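Local coordinates for Exo-1,5-alpha-L-arabinofuranobiosidase (Gibberella zeae, PDB 2YDT), which probably hydrolyses alpha-1,5-linked L-arabinan from its chain ends, releasing arabinobiose, and holds arabinofuranose and iminosugar groups in a central pocket, at residues H262-T270 / D308-D316; L29-S37 / Y86-P94. All blocks are in the same frame, centred on the assembly; numbering follows the deposited sequence. Where two conformers were deposited one is given.

Interaction 1 (H262-T270 / D308-D316); sequences HQIVSNDGT and DASAWKKWD. With MN (manganese (II) ion), chain M.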
loop_
_atom_site.group_PDB
_atom_site.type_symbol
_atom_site.label_atom_id
_atom_site.label_comp_id
_atom_site.label_asym_id
_atom_site.label_seq_id
_atom_site.Cartn_x
_atom_site.Cartn_y
_atom_site.Cartn_z
ATOM N N HIS A 262 -11.934 13.498 6.534
ATOM C CA HIS A 262 -13.182 12.758 6.722
ATOM C C HIS A 262 -12.903 11.383 7.286
ATOM O O HIS A 262 -12.145 10.645 6.695
ATOM C CB HIS A 262 -13.926 12.591 5.425
ATOM C CG HIS A 262 -14.204 13.873 4.716
ATOM N ND1 HIS A 262 -15.264 14.691 5.064
ATOM C CD2 HIS A 262 -13.556 14.497 3.699
ATOM C CE1 HIS A 262 -15.263 15.753 4.279
ATOM N NE2 HIS A 262 -14.236 15.669 3.453
ATOM N N GLN A 263 -13.570 11.017 8.380
ATOM C CA GLN A 263 -13.538 9.644 8.851
ATOM C C GLN A 263 -14.441 8.769 8.017
ATOM O O GLN A 263 -15.536 9.204 7.632
ATOM C CB GLN A 263 -14.062 9.572 10.314
ATOM C CG GLN A 263 -13.882 8.212 10.927
ATOM C CD GLN A 263 -14.373 8.171 12.370
ATOM O OE1 GLN A 263 -14.849 9.212 12.904
ATOM N NE2 GLN A 263 -14.208 7.026 13.024
ATOM N N ILE A 264 -14.027 7.532 7.746
ATOM C CA ILE A 264 -14.908 6.555 7.123
ATOM C C ILE A 264 -15.761 5.920 8.198
ATOM O O ILE A 264 -15.250 5.308 9.118
ATOM C CB ILE A 264 -14.182 5.412 6.372
ATOM C CG1 ILE A 264 -13.411 5.974 5.209
ATOM C CG2 ILE A 264 -15.232 4.365 5.855
ATOM C CD1 ILE A 264 -12.714 4.899 4.297
ATOM N N VAL A 265 -17.083 6.085 8.081
ATOM C CA VAL A 265 -18.053 5.420 8.975
ATOM C C VAL A 265 -19.129 4.864 8.057
ATOM O O VAL A 265 -19.705 5.618 7.276
ATOM C CB VAL A 265 -18.668 6.410 9.993
ATOM C CG1 VAL A 265 -19.667 5.690 10.946
ATOM C CG2 VAL A 265 -17.606 7.108 10.857
ATOM N N SER A 266 -19.387 3.550 8.090
ATOM C CA SER A 266 -20.403 2.976 7.192
ATOM C C SER A 266 -21.801 3.288 7.755
ATOM O O SER A 266 -21.909 3.742 8.894
ATOM C CB SER A 266 -20.222 1.463 6.970
ATOM O OG SER A 266 -20.363 0.733 8.164
ATOM N N ASN A 267 -22.814 3.012 6.936
ATOM C CA ASN A 267 -24.228 3.318 7.270
ATOM C C ASN A 267 -24.684 2.656 8.587
ATOM O O ASN A 267 -25.500 3.237 9.332
ATOM C CB ASN A 267 -25.152 2.950 6.097
ATOM C CG ASN A 267 -25.112 1.475 5.768
ATOM O OD1 ASN A 267 -24.073 0.948 5.382
ATOM N ND2 ASN A 267 -26.265 0.784 5.928
ATOM N N ASP A 268 -24.142 1.483 8.933
ATOM C CA ASP A 268 -24.473 0.838 10.224
ATOM C C ASP A 268 -23.635 1.295 11.422
ATOM O O ASP A 268 -23.759 0.754 12.525
ATOM C CB ASP A 268 -24.480 -0.693 10.083
ATOM C CG ASP A 268 -23.091 -1.310 10.127
ATOM O OD1 ASP A 268 -22.108 -0.550 10.036
ATOM O OD2 ASP A 268 -23.005 -2.546 10.288
ATOM N N GLY A 269 -22.746 2.271 11.203
ATOM C CA GLY A 269 -21.922 2.822 12.265
ATOM C C GLY A 269 -20.519 2.235 12.400
ATOM O O GLY A 269 -19.792 2.609 13.307
ATOM N N THR A 270 -20.172 1.289 11.541
ATOM C CA THR A 270 -18.857 0.624 11.617
ATOM C C THR A 270 -17.763 1.631 11.297
ATOM O O THR A 270 -17.893 2.391 10.324
ATOM C CB THR A 270 -18.748 -0.562 10.655
ATOM O OG1 THR A 270 -19.771 -1.536 10.971
ATOM C CG2 THR A 270 -17.365 -1.250 10.781
ATOM N N ASP A 308 -18.581 11.084 -0.810
ATOM C CA ASP A 308 -19.568 11.661 0.118
ATOM C C ASP A 308 -19.506 10.916 1.439
ATOM O O ASP A 308 -19.636 9.688 1.484
ATOM C CB ASP A 308 -20.950 11.609 -0.552
ATOM C CG ASP A 308 -22.070 12.131 0.308
ATOM O OD1 ASP A 308 -22.045 12.061 1.541
ATOM O OD2 ASP A 308 -23.069 12.577 -0.315
ATOM N N ALA A 309 -19.265 11.644 2.525
ATOM C CA ALA A 309 -19.081 11.007 3.835
ATOM C C ALA A 309 -20.295 10.251 4.374
ATOM O O ALA A 309 -20.152 9.445 5.298
ATOM C CB ALA A 309 -18.544 12.011 4.874
ATOM N N SER A 310 -21.480 10.523 3.814
ATOM C CA SER A 310 -22.704 9.811 4.213
ATOM C C SER A 310 -22.985 8.533 3.438
ATOM O O SER A 310 -23.960 7.849 3.751
ATOM C CB SER A 310 -23.942 10.737 4.066
ATOM O OG SER A 310 -24.199 11.026 2.705
ATOM N N ALA A 311 -22.147 8.180 2.463
ATOM C CA ALA A 311 -22.478 7.150 1.517
ATOM C C ALA A 311 -21.569 5.894 1.579
ATOM O O ALA A 311 -21.556 5.113 0.647
ATOM C CB ALA A 311 -22.504 7.756 0.086
ATOM N N TRP A 312 -20.856 5.679 2.672
ATOM C CA TRP A 312 -20.006 4.460 2.791
ATOM C C TRP A 312 -20.869 3.273 3.194
ATOM O O TRP A 312 -21.679 3.384 4.134
ATOM C CB TRP A 312 -18.868 4.640 3.779
ATOM C CG TRP A 312 -17.842 5.611 3.290
ATOM C CD1 TRP A 312 -17.792 6.971 3.543
ATOM C CD2 TRP A 312 -16.722 5.325 2.442
ATOM N NE1 TRP A 312 -16.696 7.539 2.907
ATOM C CE2 TRP A 312 -16.037 6.558 2.210
ATOM C CE3 TRP A 312 -16.232 4.163 1.832
ATOM C CZ2 TRP A 312 -14.863 6.637 1.420
ATOM C CZ3 TRP A 312 -15.067 4.260 1.040
ATOM C CH2 TRP A 312 -14.403 5.479 0.855
ATOM N N LYS A 313 -20.669 2.159 2.502
ATOM C CA LYS A 313 -21.368 0.899 2.796
ATOM C C LYS A 313 -20.329 -0.185 3.107
ATOM O O LYS A 313 -19.163 -0.058 2.723
ATOM C CB LYS A 313 -22.246 0.459 1.631
ATOM C CG LYS A 313 -23.152 1.560 0.988
ATOM C CD LYS A 313 -24.065 2.246 1.946
ATOM C CE LYS A 313 -25.073 3.164 1.237
ATOM N NZ LYS A 313 -25.644 4.176 2.219
ATOM N N LYS A 314 -20.750 -1.233 3.800
ATOM C CA LYS A 314 -19.859 -2.300 4.234
ATOM C C LYS A 314 -20.366 -3.644 3.724
ATOM O O LYS A 314 -21.578 -3.907 3.807
ATOM C CB LYS A 314 -19.794 -2.282 5.736
ATOM C CG LYS A 314 -19.181 -3.531 6.418
ATOM C CD LYS A 314 -19.232 -3.409 7.923
ATOM C CE LYS A 314 -20.552 -3.932 8.474
ATOM N NZ LYS A 314 -20.443 -4.308 9.892
ATOM N N TRP A 315 -19.468 -4.511 3.252
ATOM C CA TRP A 315 -19.807 -5.821 2.671
ATOM C C TRP A 315 -18.824 -6.913 3.073
ATOM O O TRP A 315 -17.600 -6.712 3.013
ATOM C CB TRP A 315 -19.874 -5.791 1.130
ATOM C CG TRP A 315 -20.516 -4.557 0.545
ATOM C CD1 TRP A 315 -19.880 -3.427 0.152
ATOM C CD2 TRP A 315 -21.913 -4.318 0.329
ATOM N NE1 TRP A 315 -20.772 -2.495 -0.313
ATOM C CE2 TRP A 315 -22.032 -3.024 -0.222
ATOM C CE3 TRP A 315 -23.065 -5.084 0.508
ATOM C CZ2 TRP A 315 -23.266 -2.464 -0.570
ATOM C CZ3 TRP A 315 -24.285 -4.533 0.158
ATOM C CH2 TRP A 315 -24.377 -3.242 -0.371
ATOM N N ASP A 316 -19.342 -8.092 3.434
ATOM C CA ASP A 316 -18.496 -9.237 3.734
ATOM C C ASP A 316 -17.868 -9.785 2.486
ATOM O O ASP A 316 -18.457 -9.746 1.392
ATOM C CB ASP A 316 -19.322 -10.369 4.392
ATOM C CG ASP A 316 -19.780 -10.032 5.750
ATOM O OD1 ASP A 316 -18.981 -9.519 6.560
ATOM O OD2 ASP A 316 -20.966 -10.287 6.051
HETATM MN MN MN M . -19.172 -8.920 8.639
HETATM O O HOH W 1 -17.899 8.463 6.585
HETATM O O HOH W 2 -21.273 6.891 5.380
HETATM O O HOH W 3 -20.280 -7.634 8.415
#

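Interaction 2 (L29-S37 / Y86-P94); sequences LYARPLELS and YQPQLYELP. With AHR (alpha-L-arabinofuranose), chain C; SO4 (sulfate ion), chain H.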
loop_
_atom_site.group_PDB
_atom_site.type_symbol
_atom_site.label_atom_id
_atom_site.label_comp_id
_atom_site.label_asym_id
_atom_site.label_seq_id
_atom_site.Cartn_x
_atom_site.Cartn_y
_atom_site.Cartn_z
ATOM N N LEU A 29 4.491 -10.611 5.544
ATOM C CA LEU A 29 3.621 -9.496 5.917
ATOM C C LEU A 29 3.557 -8.598 4.678
ATOM O O LEU A 29 4.446 -8.641 3.817
ATOM C CB LEU A 29 4.224 -8.720 7.111
ATOM C CG LEU A 29 3.279 -7.796 7.873
ATOM C CD1 LEU A 29 2.242 -8.622 8.707
ATOM C CD2 LEU A 29 4.041 -6.789 8.750
ATOM N N TYR A 30 2.524 -7.755 4.579
ATOM C CA TYR A 30 2.582 -6.621 3.623
ATOM C C TYR A 30 2.509 -7.059 2.180
ATOM O O TYR A 30 3.421 -6.807 1.384
ATOM C CB TYR A 30 3.829 -5.732 3.903
ATOM C CG TYR A 30 3.621 -4.255 3.617
ATOM C CD1 TYR A 30 3.493 -3.330 4.670
ATOM C CD2 TYR A 30 3.600 -3.767 2.312
ATOM C CE1 TYR A 30 3.322 -1.996 4.448
ATOM C CE2 TYR A 30 3.422 -2.416 2.068
ATOM C CZ TYR A 30 3.307 -1.528 3.130
ATOM O OH TYR A 30 3.132 -0.168 2.899
ATOM N N ALA A 31 1.401 -7.693 1.798
ATOM C CA ALA A 31 1.199 -8.178 0.435
ATOM C C ALA A 31 0.790 -7.045 -0.502
ATOM O O ALA A 31 -0.011 -6.192 -0.134
ATOM C CB ALA A 31 0.107 -9.303 0.409
ATOM N N ARG A 32 1.326 -7.108 -1.722
ATOM C CA ARG A 32 1.003 -6.137 -2.775
ATOM C C ARG A 32 0.876 -6.800 -4.127
ATOM O O ARG A 32 1.795 -7.551 -4.530
ATOM C CB ARG A 32 2.078 -5.027 -2.825
ATOM C CG ARG A 32 2.029 -4.083 -1.630
ATOM C CD ARG A 32 0.819 -3.195 -1.634
ATOM N NE ARG A 32 0.824 -2.176 -0.601
ATOM C CZ ARG A 32 0.275 -2.288 0.601
ATOM N NH1 ARG A 32 -0.265 -3.406 1.024
ATOM N NH2 ARG A 32 0.258 -1.247 1.390
ATOM N N PRO A 33 -0.212 -6.473 -4.878
ATOM C CA PRO A 33 -0.402 -7.004 -6.236
ATOM C C PRO A 33 -0.257 -5.941 -7.307
ATOM O O PRO A 33 -0.311 -4.748 -7.024
ATOM C CB PRO A 33 -1.870 -7.407 -6.220
ATOM C CG PRO A 33 -2.508 -6.351 -5.437
ATOM C CD PRO A 33 -1.465 -5.870 -4.398
ATOM N N LEU A 34 -0.052 -6.411 -8.519
ATOM C CA LEU A 34 0.014 -5.509 -9.697
ATOM C C LEU A 34 -0.506 -6.199 -10.942
ATOM O O LEU A 34 -0.108 -7.332 -11.235
ATOM C CB LEU A 34 1.469 -5.067 -9.923
ATOM C CG LEU A 34 1.760 -4.212 -11.159
ATOM C CD1 LEU A 34 1.095 -2.828 -11.001
ATOM C CD2 LEU A 34 3.280 -4.067 -11.478
ATOM N N GLU A 35 -1.355 -5.497 -11.703
ATOM C CA GLU A 35 -1.760 -5.994 -13.039
ATOM C C GLU A 35 -0.975 -5.261 -14.118
ATOM O O GLU A 35 -1.042 -4.028 -14.183
ATOM C CB GLU A 35 -3.256 -5.790 -13.282
ATOM C CG GLU A 35 -3.753 -6.435 -14.579
ATOM C CD GLU A 35 -5.249 -6.208 -14.843
ATOM O OE1 GLU A 35 -5.677 -5.043 -14.757
ATOM O OE2 GLU A 35 -5.951 -7.191 -15.148
ATOM N N LEU A 36 -0.270 -6.001 -14.964
ATOM C CA LEU A 36 0.426 -5.417 -16.095
ATOM C C LEU A 36 -0.510 -5.190 -17.269
ATOM O O LEU A 36 -1.624 -5.720 -17.291
ATOM C CB LEU A 36 1.585 -6.297 -16.512
ATOM C CG LEU A 36 2.605 -6.690 -15.443
ATOM C CD1 LEU A 36 3.756 -7.458 -16.116
ATOM C CD2 LEU A 36 3.079 -5.432 -14.683
ATOM N N SER A 37 -0.058 -4.406 -18.248
ATOM C CA SER A 37 -0.907 -4.060 -19.384
ATOM C C SER A 37 -1.269 -5.265 -20.238
ATOM O O SER A 37 -2.299 -5.224 -20.932
ATOM C CB SER A 37 -0.210 -3.008 -20.239
ATOM O OG SER A 37 0.944 -3.542 -20.810
ATOM N N TYR A 86 11.288 -3.830 4.302
ATOM C CA TYR A 86 9.927 -3.440 4.666
ATOM C C TYR A 86 9.185 -2.775 3.497
ATOM O O TYR A 86 9.782 -2.060 2.706
ATOM C CB TYR A 86 9.903 -2.438 5.839
ATOM C CG TYR A 86 10.154 -2.977 7.237
ATOM C CD1 TYR A 86 10.171 -4.353 7.530
ATOM C CD2 TYR A 86 10.320 -2.080 8.284
ATOM C CE1 TYR A 86 10.340 -4.813 8.844
ATOM C CE2 TYR A 86 10.494 -2.532 9.591
ATOM C CZ TYR A 86 10.523 -3.902 9.850
ATOM O OH TYR A 86 10.666 -4.336 11.160
ATOM N N GLN A 87 7.882 -2.994 3.457
ATOM C CA GLN A 87 6.938 -2.124 2.737
ATOM C C GLN A 87 7.148 -2.004 1.234
ATOM O O GLN A 87 7.145 -0.903 0.693
ATOM C CB GLN A 87 6.910 -0.751 3.429
ATOM C CG GLN A 87 6.482 -0.858 4.911
ATOM C CD GLN A 87 7.333 -0.095 5.902
ATOM O OE1 GLN A 87 8.061 0.838 5.542
ATOM N NE2 GLN A 87 7.239 -0.471 7.174
ATOM N N PRO A 88 7.226 -3.161 0.543
ATOM C CA PRO A 88 7.301 -3.167 -0.895
ATOM C C PRO A 88 6.030 -2.631 -1.538
ATOM O O PRO A 88 4.940 -2.724 -0.960
ATOM C CB PRO A 88 7.500 -4.651 -1.234
ATOM C CG PRO A 88 6.731 -5.341 -0.138
ATOM C CD PRO A 88 7.031 -4.499 1.095
ATOM N N GLN A 89 6.184 -2.039 -2.716
ATOM C CA GLN A 89 5.027 -1.501 -3.495
ATOM C C GLN A 89 5.358 -1.656 -4.971
ATOM O O GLN A 89 6.378 -1.172 -5.446
ATOM C CB GLN A 89 4.715 -0.053 -3.101
ATOM C CG GLN A 89 3.582 0.585 -3.909
ATOM C CD GLN A 89 2.244 0.001 -3.548
ATOM O OE1 GLN A 89 1.419 -0.282 -4.458
ATOM N NE2 GLN A 89 2.003 -0.193 -2.300
ATOM N N LEU A 90 4.499 -2.349 -5.710
ATOM C CA LEU A 90 4.676 -2.533 -7.147
ATOM C C LEU A 90 3.819 -1.536 -7.907
ATOM O O LEU A 90 2.674 -1.221 -7.504
ATOM C CB LEU A 90 4.267 -3.961 -7.559
ATOM C CG LEU A 90 5.158 -5.084 -6.999
ATOM C CD1 LEU A 90 4.491 -6.456 -7.228
ATOM C CD2 LEU A 90 6.534 -5.008 -7.727
ATOM N N TYR A 91 4.306 -1.107 -9.069
ATOM C CA TYR A 91 3.631 -0.063 -9.851
ATOM C C TYR A 91 4.096 -0.185 -11.304
ATOM O O TYR A 91 5.277 -0.396 -11.573
ATOM C CB TYR A 91 4.030 1.315 -9.321
ATOM C CG TYR A 91 3.408 2.465 -10.066
ATOM C CD1 TYR A 91 2.067 2.742 -9.899
ATOM C CD2 TYR A 91 4.151 3.240 -10.946
ATOM C CE1 TYR A 91 1.439 3.745 -10.598
ATOM C CE2 TYR A 91 3.543 4.289 -11.629
ATOM C CZ TYR A 91 2.199 4.530 -11.465
ATOM O OH TYR A 91 1.552 5.547 -12.167
ATOM N N GLU A 92 3.191 -0.033 -12.245
ATOM C CA GLU A 92 3.572 -0.033 -13.661
ATOM C C GLU A 92 3.508 1.383 -14.214
ATOM O O GLU A 92 2.464 2.054 -14.111
ATOM C CB GLU A 92 2.618 -0.944 -14.450
ATOM C CG GLU A 92 2.950 -1.069 -15.948
ATOM C CD GLU A 92 1.846 -1.773 -16.744
ATOM O OE1 GLU A 92 0.681 -1.282 -16.751
ATOM O OE2 GLU A 92 2.145 -2.795 -17.377
ATOM N N LEU A 93 4.593 1.827 -14.856
ATOM C CA LEU A 93 4.567 3.142 -15.505
ATOM C C LEU A 93 3.510 3.247 -16.607
ATOM O O LEU A 93 3.505 2.425 -17.555
ATOM C CB LEU A 93 5.935 3.445 -16.114
ATOM C CG LEU A 93 7.101 3.645 -15.142
ATOM C CD1 LEU A 93 8.339 4.265 -15.892
ATOM C CD2 LEU A 93 6.746 4.509 -13.894
ATOM N N PRO A 94 2.636 4.255 -16.509
ATOM C CA PRO A 94 1.601 4.453 -17.544
ATOM C C PRO A 94 2.093 5.361 -18.676
ATOM O O PRO A 94 1.382 5.551 -19.638
ATOM C CB PRO A 94 0.463 5.097 -16.756
ATOM C CG PRO A 94 1.151 5.885 -15.716
ATOM C CD PRO A 94 2.422 5.163 -15.367
HETATM O O5 AHR C . 5.962 -3.183 7.606
HETATM C C5 AHR C . 6.527 -3.672 8.835
HETATM C C4 AHR C . 6.094 -2.842 10.018
HETATM O O4 AHR C . 6.550 -1.506 9.946
HETATM C C3 AHR C . 6.707 -3.321 11.347
HETATM O O3 AHR C . 6.019 -4.460 11.924
HETATM C C2 AHR C . 6.512 -2.107 12.222
HETATM O O2 AHR C . 7.462 -1.957 13.288
HETATM C C1 AHR C . 6.611 -0.969 11.242
HETATM S S SO4 H . -1.655 5.449 -12.099
HETATM O O1 SO4 H . -0.666 6.382 -11.638
HETATM O O2 SO4 H . -2.108 4.603 -10.955
HETATM O O3 SO4 H . -2.767 6.171 -12.701
HETATM O O4 SO4 H . -1.126 4.583 -13.140
HETATM O O HOH W 4 4.647 0.507 0.785
HETATM O O HOH W 5 1.511 -3.053 -5.586
HETATM O O HOH W 6 -1.621 -2.425 -16.368
#

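Interaction 1 (H262-T270 / D308-D316)
Lys314 NZ is gripped twice by the loop across from it. It forms a salt bridge to Asp268 OD2 at 3.1 Å, on the syn lone pair of that oxygen, and a hydrogen bond to Thr270 OG1 at 3.0 Å. A bend at CG-CD (chi3 88°) swings the amine over to both acceptors. Thr270 OG1 in turn donates to Asp268 OD1, 2.7 Å away; the same carboxylate oxygen takes Thr270 N from the anti side, well out of the carboxylate plane, closing an Asx turn. This internal bracing holds the carboxylate ready for the lysine. The second centre is apolar. Ile264 lies across one face of the Trp312 indole, with CD1 over the six-membered ring, 3.9 Å from its centroid, and CG2 over CD2 at 3.8 Å. Between these two centres the backbones meet through Asn267 N and Trp312 O, a weak bond of 3.0 Å at 132°. One water accepts from Val265 N and sits beside Ala309 O; another accepts from Trp312 N and lies 2.8 Å from Val265 O, so two waters bridge the backbones of the two segments. Farther out, Trp312 NE1 is bonded to Tyr247 OH, which helps to set the indole's rotation. Asp316 OD1 binds manganese at 2.2 Å together with Glu299, whose side chain also lies near Lys314. Val292 packs against both Ile264 and Trp312. Strand 262-263 borders strand 245-250 and strand 313-315 borders strand 300-303, so the loop leaving the edge strand of one four-stranded antiparallel sheet packs on the edge strand of the next and the turn before it.

Interaction 2 (L29-S37 / Y86-P94)
Glu92 OE2 accepts the backbone N-H of Ser37 at 2.9 Å, on the syn side and close to the carboxylate plane. CG stands anti to the backbone N (chi1 -178°) and the chain continues extended, which carries the carboxylate across to the other strand. Its second oxygen, OE1, takes a water at 2.6 Å that also donates to Glu35 O. Next along, Leu34 and Leu90 pack CB against CB at 3.8 Å, and a water sits between Pro33 O and Leu90 O. Strands 29-35 and 87-92 run parallel, 6° apart, their axes 6.5 Å from each other at closest. They are edge strands of two successive antiparallel sheets, the innermost strands of neighbouring blades in a six-bladed beta-propeller. Nearer the pocket, the Tyr30 ring lies over the Gln87 backbone, with CA 3.6 Å from the ring centroid and 13° off its normal. A water joins Tyr30 OH to Gln87 O. Pro88 O approaches the ring edge at CE2 and has no hydrogen-bonding partner in the model. Tyr30 CE2 lies over one face of the Arg32 guanidinium, which is held by Ala31 O, through NH1, and by Thr324, through NH2. Gln87, its OE1 taken by Glu156 N, gives NE2 to O5 of the arabinofuranose at 3.0 Å, while Tyr86 presents a ring face to C5 of the sugar.

Along the chain the interactions come in series: interaction 2 closes at residue 94, long before interaction 1 opens at 262. Their centres lie 27 Å apart, their nearest atoms are about 15 Å apart, and they share no strand or sheet. Both are seams between successive blades of one propeller, but at different depths. Interaction 2 sets innermost strands side by side, about 8 Å from the chain centre, where the sugar is bound. Interaction 1 packs a loop after one outermost strand on the outermost strand of the next blade, about 21 Å from that centre, beside a peripheral manganese. Two different blade junctions are involved: 28-75 with 87-142, lining the arabinofuranose pocket, and 209-263 with 277-315.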